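Side-chain contacts in Alpha/beta hydrolase fold protein (Marinomonas mediterranea, PDB 6CXT), which carries a pyrrole-2-carbonyl group as a thioester on its phosphopantetheine arm, this chain being the carrier-protein part of a longer protein in thiotemplated pyrrole biosynthesis: residues F63-V66 / A67-A70; L41-H44 / I45-Y49; D20-Q23 / N24-L27. All coordinates share one frame; numbering follows the deposited sequence.

Contact 1: residues F63-V66 / A67-A70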
loop_
_atom_site.group_PDB
_atom_site.type_symbol
_atom_site.label_atom_id
_atom_site.label_comp_id
_atom_site.label_asym_id
_atom_site.label_seq_id
_atom_site.Cartn_x
_atom_site.Cartn_y
_atom_site.Cartn_z
ATOM N N PHE A 63 26.070 -31.282 18.351
ATOM C CA PHE A 63 24.880 -31.161 17.485
ATOM C C PHE A 63 24.964 -32.079 16.318
ATOM O O PHE A 63 24.164 -32.020 15.362
ATOM C CB PHE A 63 24.606 -29.706 17.095
ATOM C CG PHE A 63 24.094 -28.888 18.241
ATOM C CD1 PHE A 63 24.967 -28.380 19.227
ATOM C CD2 PHE A 63 22.709 -28.674 18.388
ATOM C CE1 PHE A 63 24.472 -27.644 20.325
ATOM C CE2 PHE A 63 22.222 -27.959 19.476
ATOM C CZ PHE A 63 23.091 -27.422 20.432
ATOM N N GLU A 64 25.874 -33.036 16.439
ATOM C CA GLU A 64 26.005 -33.993 15.372
ATOM C C GLU A 64 24.702 -34.724 15.094
ATOM O O GLU A 64 24.291 -34.894 13.921
ATOM C CB GLU A 64 27.144 -34.991 15.711
ATOM C CG GLU A 64 27.369 -35.952 14.575
ATOM C CD GLU A 64 28.436 -36.990 14.844
ATOM O OE1 GLU A 64 28.996 -37.072 15.975
ATOM O OE2 GLU A 64 28.682 -37.723 13.879
ATOM N N ASN A 65 24.034 -35.172 16.145
ATOM C CA ASN A 65 22.817 -35.948 15.967
ATOM C C ASN A 65 22.046 -35.858 17.263
ATOM O O ASN A 65 22.507 -35.198 18.223
ATOM C CB ASN A 65 23.124 -37.420 15.583
ATOM C CG ASN A 65 24.077 -38.100 16.587
ATOM O OD1 ASN A 65 23.887 -37.993 17.809
ATOM N ND2 ASN A 65 25.134 -38.762 16.061
ATOM N N VAL A 66 20.867 -36.501 17.280
ATOM C CA VAL A 66 19.988 -36.469 18.463
ATOM C C VAL A 66 20.675 -37.094 19.719
ATOM O O VAL A 66 20.577 -36.573 20.849
ATOM C CB VAL A 66 18.598 -37.089 18.136
ATOM C CG1 VAL A 66 17.752 -37.296 19.384
ATOM C CG2 VAL A 66 17.816 -36.174 17.161
ATOM N N ALA A 67 21.411 -38.187 19.481
ATOM C CA ALA A 67 22.112 -38.884 20.569
ATOM C C ALA A 67 23.108 -37.946 21.253
ATOM O O ALA A 67 23.060 -37.788 22.490
ATOM C CB ALA A 67 22.791 -40.145 20.008
ATOM N N THR A 68 23.951 -37.268 20.451
ATOM C CA THR A 68 24.987 -36.390 20.997
ATOM C C THR A 68 24.348 -35.165 21.667
ATOM O O THR A 68 24.818 -34.689 22.729
ATOM C CB THR A 68 26.044 -35.949 19.939
ATOM O OG1 THR A 68 25.429 -35.203 18.875
ATOM C CG2 THR A 68 26.772 -37.187 19.317
ATOM N N LEU A 69 23.276 -34.661 21.035
ATOM C CA LEU A 69 22.537 -33.512 21.603
ATOM C C LEU A 69 21.889 -33.904 22.928
ATOM O O LEU A 69 22.075 -33.196 23.945
ATOM C CB LEU A 69 21.479 -33.006 20.614
ATOM C CG LEU A 69 20.579 -31.873 21.157
ATOM C CD1 LEU A 69 21.368 -30.695 21.726
ATOM C CD2 LEU A 69 19.620 -31.470 20.055
ATOM N N ALA A 70 21.153 -35.035 22.916
ATOM C CA ALA A 70 20.641 -35.613 24.188
ATOM C C ALA A 70 21.781 -35.694 25.249
ATOM O O ALA A 70 21.596 -35.215 26.399
ATOM C CB ALA A 70 19.940 -36.952 23.948
#
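Asn-65 and Thr-68 meet where a loop turns into helix 66-75, and most of the polar bonding here belongs to that helix start. Asn-65 is the N-cap: its OD1 accepts from Thr-68 N at 2.7 Å, with the donor nearly along the C=O axis, so a backbone N-H of the first turn has a side-chain acceptor in place of a carbonyl. A first torsion of 54° sets CG between the backbone N and the carbonyl carbon, which carries the amide back across the turn. The two side chains cross at about a right angle, and the methyl CG2 of Thr-68 comes to 3.4 Å from Asn-65 OD1. With an alanine here, Thr-68 N would probably lose its capping acceptor and the first turn be freer to fray. Behind the cap run two helical bonds, from Leu-69 N to Asn-65 O at 3.0 Å and a short one from Ala-70 N to Val-66 O at 2.6 Å. The hydroxyl of Thr-68 is turned to the preceding loop, where His-62 O is its main hydrogen-bond partner. The apolar part is one CH-pi contact: Leu-69 CD1 comes to 3.6 Å from Phe-63 CE2 and lies 4.1 Å from the ring centroid, off-centre and 30° from the ring normal. Both residues are buried. Leu-69 continues onto Leu-41 and Ile-45 of helix 35-49, while Phe-63 packs on Met-38 and Leu-41 of that helix and on Leu-28, Leu-33 and Ile-53 of the loops, so the start of helix 66-75 is seated against the long helix.

Contact 2: residues L41-H44 / I45-Y49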
loop_
_atom_site.group_PDB
_atom_site.type_symbol
_atom_site.label_atom_id
_atom_site.label_comp_id
_atom_site.label_asym_id
_atom_site.label_seq_id
_atom_site.Cartn_x
_atom_site.Cartn_y
_atom_site.Cartn_z
ATOM N N LEU A 41 14.873 -25.022 18.108
ATOM C CA LEU A 41 15.378 -26.155 18.914
ATOM C C LEU A 41 15.830 -25.635 20.293
ATOM O O LEU A 41 15.416 -26.168 21.325
ATOM C CB LEU A 41 16.537 -26.830 18.174
ATOM C CG LEU A 41 17.174 -28.063 18.900
ATOM C CD1 LEU A 41 16.176 -29.213 19.057
ATOM C CD2 LEU A 41 18.384 -28.528 18.099
ATOM N N LEU A 42 16.646 -24.579 20.320
ATOM C CA LEU A 42 17.099 -24.052 21.589
ATOM C C LEU A 42 15.952 -23.619 22.469
ATOM O O LEU A 42 16.056 -23.753 23.687
ATOM C CB LEU A 42 18.129 -22.914 21.467
ATOM C CG LEU A 42 19.462 -23.244 20.794
ATOM C CD1 LEU A 42 20.386 -22.035 20.788
ATOM C CD2 LEU A 42 20.140 -24.442 21.475
ATOM N N ALA A 43 14.866 -23.098 21.881
ATOM C CA ALA A 43 13.710 -22.652 22.701
ATOM C C ALA A 43 12.998 -23.872 23.281
ATOM O O ALA A 43 12.658 -23.893 24.465
ATOM C CB ALA A 43 12.728 -21.786 21.870
ATOM N N HIS A 44 12.805 -24.891 22.440
ATOM C CA HIS A 44 12.203 -26.162 22.866
ATOM C C HIS A 44 12.989 -26.765 24.032
ATOM O O HIS A 44 12.401 -27.151 25.036
ATOM C CB HIS A 44 12.170 -27.133 21.703
ATOM C CG HIS A 44 11.860 -28.544 22.103
ATOM N ND1 HIS A 44 12.834 -29.436 22.507
ATOM C CD2 HIS A 44 10.684 -29.213 22.172
ATOM C CE1 HIS A 44 12.272 -30.599 22.794
ATOM N NE2 HIS A 44 10.970 -30.492 22.590
ATOM N N ILE A 45 14.313 -26.798 23.893
ATOM C CA ILE A 45 15.211 -27.373 24.924
ATOM C C ILE A 45 15.053 -26.618 26.223
ATOM O O ILE A 45 14.925 -27.232 27.293
ATOM C CB ILE A 45 16.680 -27.437 24.436
ATOM C CG1 ILE A 45 16.779 -28.496 23.335
ATOM C CG2 ILE A 45 17.683 -27.664 25.584
ATOM C CD1 ILE A 45 18.037 -28.447 22.479
ATOM N N ASP A 46 14.996 -25.294 26.127
ATOM C CA ASP A 46 14.727 -24.464 27.293
ATOM C C ASP A 46 13.367 -24.738 27.948
ATOM O O ASP A 46 13.283 -24.824 29.182
ATOM C CB ASP A 46 14.895 -22.981 26.968
ATOM C CG ASP A 46 15.019 -22.114 28.218
ATOM O OD1 ASP A 46 15.518 -22.587 29.265
ATOM O OD2 ASP A 46 14.631 -20.940 28.162
ATOM N N GLN A 47 12.330 -24.913 27.127
ATOM C CA GLN A 47 10.968 -25.126 27.614
ATOM C C GLN A 47 10.813 -26.540 28.194
ATOM O O GLN A 47 10.440 -26.707 29.353
ATOM C CB GLN A 47 9.905 -24.836 26.528
ATOM C CG GLN A 47 9.432 -23.371 26.462
ATOM C CD GLN A 47 9.909 -22.587 25.214
ATOM O OE1 GLN A 47 10.774 -21.695 25.315
ATOM N NE2 GLN A 47 9.345 -22.914 24.035
ATOM N N GLN A 48 11.127 -27.535 27.376
ATOM C CA GLN A 48 10.977 -28.934 27.703
ATOM C C GLN A 48 11.944 -29.465 28.776
ATOM O O GLN A 48 11.573 -30.342 29.546
ATOM C CB GLN A 48 11.098 -29.732 26.414
ATOM C CG GLN A 48 10.437 -31.094 26.406
ATOM C CD GLN A 48 8.951 -31.061 26.726
ATOM O OE1 GLN A 48 8.259 -30.059 26.506
ATOM N NE2 GLN A 48 8.453 -32.174 27.254
ATOM N N TYR A 49 13.163 -28.936 28.860
ATOM C CA TYR A 49 14.162 -29.481 29.799
ATOM C C TYR A 49 14.737 -28.492 30.809
ATOM O O TYR A 49 15.491 -28.896 31.679
ATOM C CB TYR A 49 15.299 -30.219 29.051
ATOM C CG TYR A 49 14.792 -31.125 27.935
ATOM C CD1 TYR A 49 14.129 -32.334 28.217
ATOM C CD2 TYR A 49 14.961 -30.761 26.587
ATOM C CE1 TYR A 49 13.649 -33.145 27.193
ATOM C CE2 TYR A 49 14.485 -31.566 25.559
ATOM C CZ TYR A 49 13.831 -32.757 25.860
ATOM O OH TYR A 49 13.359 -33.545 24.817
#
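His-44 and Tyr-49 lie near one another on the same flank of helix 35-49, their ring planes turned 74° apart and their centroids separated by 5.6 Å. The approach is oblique: His-44 CE1 comes to 3.7 Å from Tyr-49 CE2, near enough for van der Waals contact. Gln-48 fills the corner between them. Its CB sits over one face of the imidazole, 4.0 Å from the centroid, as a CH-pi contact, and the same methylene lies 3.9 Å above the plane of the phenol ring, over its centre. Beyond it the Gln-48 chain bends, bringing the terminal amide to within 19° of the histidine plane. With CG anti to the backbone N (chi1 167°), the His-44 ring leans along the helix toward its C-terminal end, which explains how it reaches residues four and five places on. His-44 ND1 is buried here with no polar partner; the ring also stacks with Phe-8 of helix 7-13. One step round the helix, Leu-41 CG meets Ile-45 CD1 at 3.7 Å. These two face the core, where Leu-33 touches Leu-41 and Ile-73 of helix 66-75 touches Ile-45. Underneath run successive alpha-helical backbone bonds, such as Ile-45 N to Leu-41 O at 2.9 Å and Gln-48 N to His-44 O at 2.7 Å. With Leu-41 and Ile-45 buried and Gln-47 and Gln-48 exposed, the helix is amphipathic: it is the long second helix of a phosphopantetheine carrier fold, at whose N-terminal end such domains hold the prosthetic arm.

Contact 3: residues D20-Q23 / N24-L27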
loop_
_atom_site.group_PDB
_atom_site.type_symbol
_atom_site.label_atom_id
_atom_site.label_comp_id
_atom_site.label_asym_id
_atom_site.label_seq_id
_atom_site.Cartn_x
_atom_site.Cartn_y
_atom_site.Cartn_z
ATOM N N ASP A 20 12.144 -41.488 8.364
ATOM C CA ASP A 20 13.363 -42.274 8.593
ATOM C C ASP A 20 14.245 -41.700 9.731
ATOM O O ASP A 20 15.281 -42.282 10.051
ATOM C CB ASP A 20 14.177 -42.352 7.283
ATOM C CG ASP A 20 14.634 -40.973 6.789
ATOM O OD1 ASP A 20 13.761 -40.128 6.479
ATOM O OD2 ASP A 20 15.860 -40.730 6.717
ATOM N N LEU A 21 13.836 -40.573 10.329
ATOM C CA LEU A 21 14.679 -39.841 11.275
ATOM C C LEU A 21 14.860 -40.629 12.544
ATOM O O LEU A 21 13.899 -41.167 13.075
ATOM C CB LEU A 21 14.119 -38.455 11.638
ATOM C CG LEU A 21 14.900 -37.700 12.726
ATOM C CD1 LEU A 21 15.982 -36.853 12.104
ATOM C CD2 LEU A 21 13.999 -36.844 13.624
ATOM N N ASP A 22 16.098 -40.662 13.029
ATOM C CA ASP A 22 16.414 -41.371 14.248
ATOM C C ASP A 22 17.553 -40.674 14.981
ATOM O O ASP A 22 18.041 -39.612 14.533
ATOM C CB ASP A 22 16.700 -42.884 13.961
ATOM C CG ASP A 22 17.925 -43.115 13.076
ATOM O OD1 ASP A 22 18.923 -42.363 13.143
ATOM O OD2 ASP A 22 17.897 -44.076 12.291
ATOM N N GLN A 23 18.007 -41.302 16.074
ATOM C CA GLN A 23 19.034 -40.742 16.933
ATOM C C GLN A 23 20.418 -40.649 16.232
ATOM O O GLN A 23 21.319 -39.977 16.755
ATOM C CB GLN A 23 19.111 -41.524 18.267
ATOM C CG GLN A 23 19.819 -42.882 18.188
ATOM C CD GLN A 23 18.997 -44.036 17.585
ATOM O OE1 GLN A 23 17.988 -43.851 16.890
ATOM N NE2 GLN A 23 19.449 -45.253 17.853
ATOM N N ASN A 24 20.549 -41.266 15.051
ATOM C CA ASN A 24 21.816 -41.221 14.239
ATOM C C ASN A 24 21.829 -40.302 13.028
ATOM O O ASN A 24 22.877 -40.135 12.382
ATOM C CB ASN A 24 22.184 -42.620 13.738
ATOM C CG ASN A 24 22.547 -43.537 14.881
ATOM O OD1 ASN A 24 23.321 -43.152 15.782
ATOM N ND2 ASN A 24 21.920 -44.707 14.915
ATOM N N THR A 25 20.674 -39.751 12.682
ATOM C CA THR A 25 20.606 -38.847 11.521
ATOM C C THR A 25 21.566 -37.656 11.734
ATOM O O THR A 25 21.542 -37.021 12.796
ATOM C CB THR A 25 19.154 -38.407 11.291
ATOM O OG1 THR A 25 18.323 -39.596 11.258
ATOM C CG2 THR A 25 19.030 -37.610 9.966
ATOM N N PRO A 26 22.481 -37.430 10.767
ATOM C CA PRO A 26 23.414 -36.326 10.923
ATOM C C PRO A 26 22.698 -34.971 10.658
ATOM O O PRO A 26 22.460 -34.611 9.491
ATOM C CB PRO A 26 24.516 -36.629 9.899
ATOM C CG PRO A 26 23.910 -37.566 8.909
ATOM C CD PRO A 26 22.707 -38.211 9.529
ATOM N N LEU A 27 22.379 -34.286 11.764
ATOM C CA LEU A 27 21.501 -33.067 11.786
ATOM C C LEU A 27 22.154 -31.886 11.072
ATOM O O LEU A 27 21.484 -31.182 10.297
ATOM C CB LEU A 27 21.117 -32.672 13.223
ATOM C CG LEU A 27 20.305 -33.713 14.067
ATOM C CD1 LEU A 27 20.083 -33.219 15.481
ATOM C CD2 LEU A 27 18.991 -34.110 13.387
HETATM O O HOH W 1 19.642 -37.357 14.756
HETATM O O HOH W 2 20.369 -45.542 12.860
#
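The carbonyl oxygen of Asp-22 is gripped twice: Thr-25 N donates to it at 3.2 Å, closing a type I beta turn in the loop between helix 7-13 and helix 35-49, and a water donates to it at 2.8 Å. The turn bond is fairly straight at hydrogen, but its donor stands well above the carbonyl plane, 60° out of it. The same water also donates to Thr-25 O, which bridges the two ends of the turn. The side chain of Asp-22 adds a second closure. A first torsion of 63° folds its carboxylate back over the turn, where OD1 accepts from Asn-24 N at 2.7 Å, closing an Asx turn; the N-H comes to OD1 from its anti side, 29° out of the carboxylate plane. The other oxygen, OD2, accepts a hydrogen bond from a second water, which itself accepts from Asn-24 ND2 at 2.7 Å, so both carboxylate oxygens reach the backbone or side chain of Asn-24. From the far end, Thr-25 answers: its OG1 accepts from Asp-22 N at 3.0 Å in a nearly straight bond. Aspartate and threonine thus each use a side-chain oxygen to hold a backbone N-H of the turn. On the apolar side Leu-21 CD1 reaches Thr-25 CB at 3.6 Å, the two side chains lying roughly at right angles, and Leu-21 goes on to touch Ile-9 and Asn-10 of helix 7-13. Side-chain oxygens therefore reinforce a turn also closed by its own backbone bond; Asp-22 is probably ionised, its negative charge stabilised by these donors.

In the fold
From the N terminus the chain passes helix 7-13 and reaches contact 3, a turn in the long loop before helix 35-49. Contact 2 follows within that helix, and contact 1 comes last, at the start of helix 66-75. Each is local and ends before the next begins, so none nests or crosses. Contact 1 is the joint between the others: Glu-64 O and Leu-27 N, and Ala-67 N and Gln-23 O, probably form hydrogen bonds to contact 3, while its apolar side seats the start of helix 66-75 on helix 35-49, the helix of contact 2. Contacts 2 and 3 do not touch, lying on opposite sides of the chain's centre, about 6 Å apart at their nearest atoms.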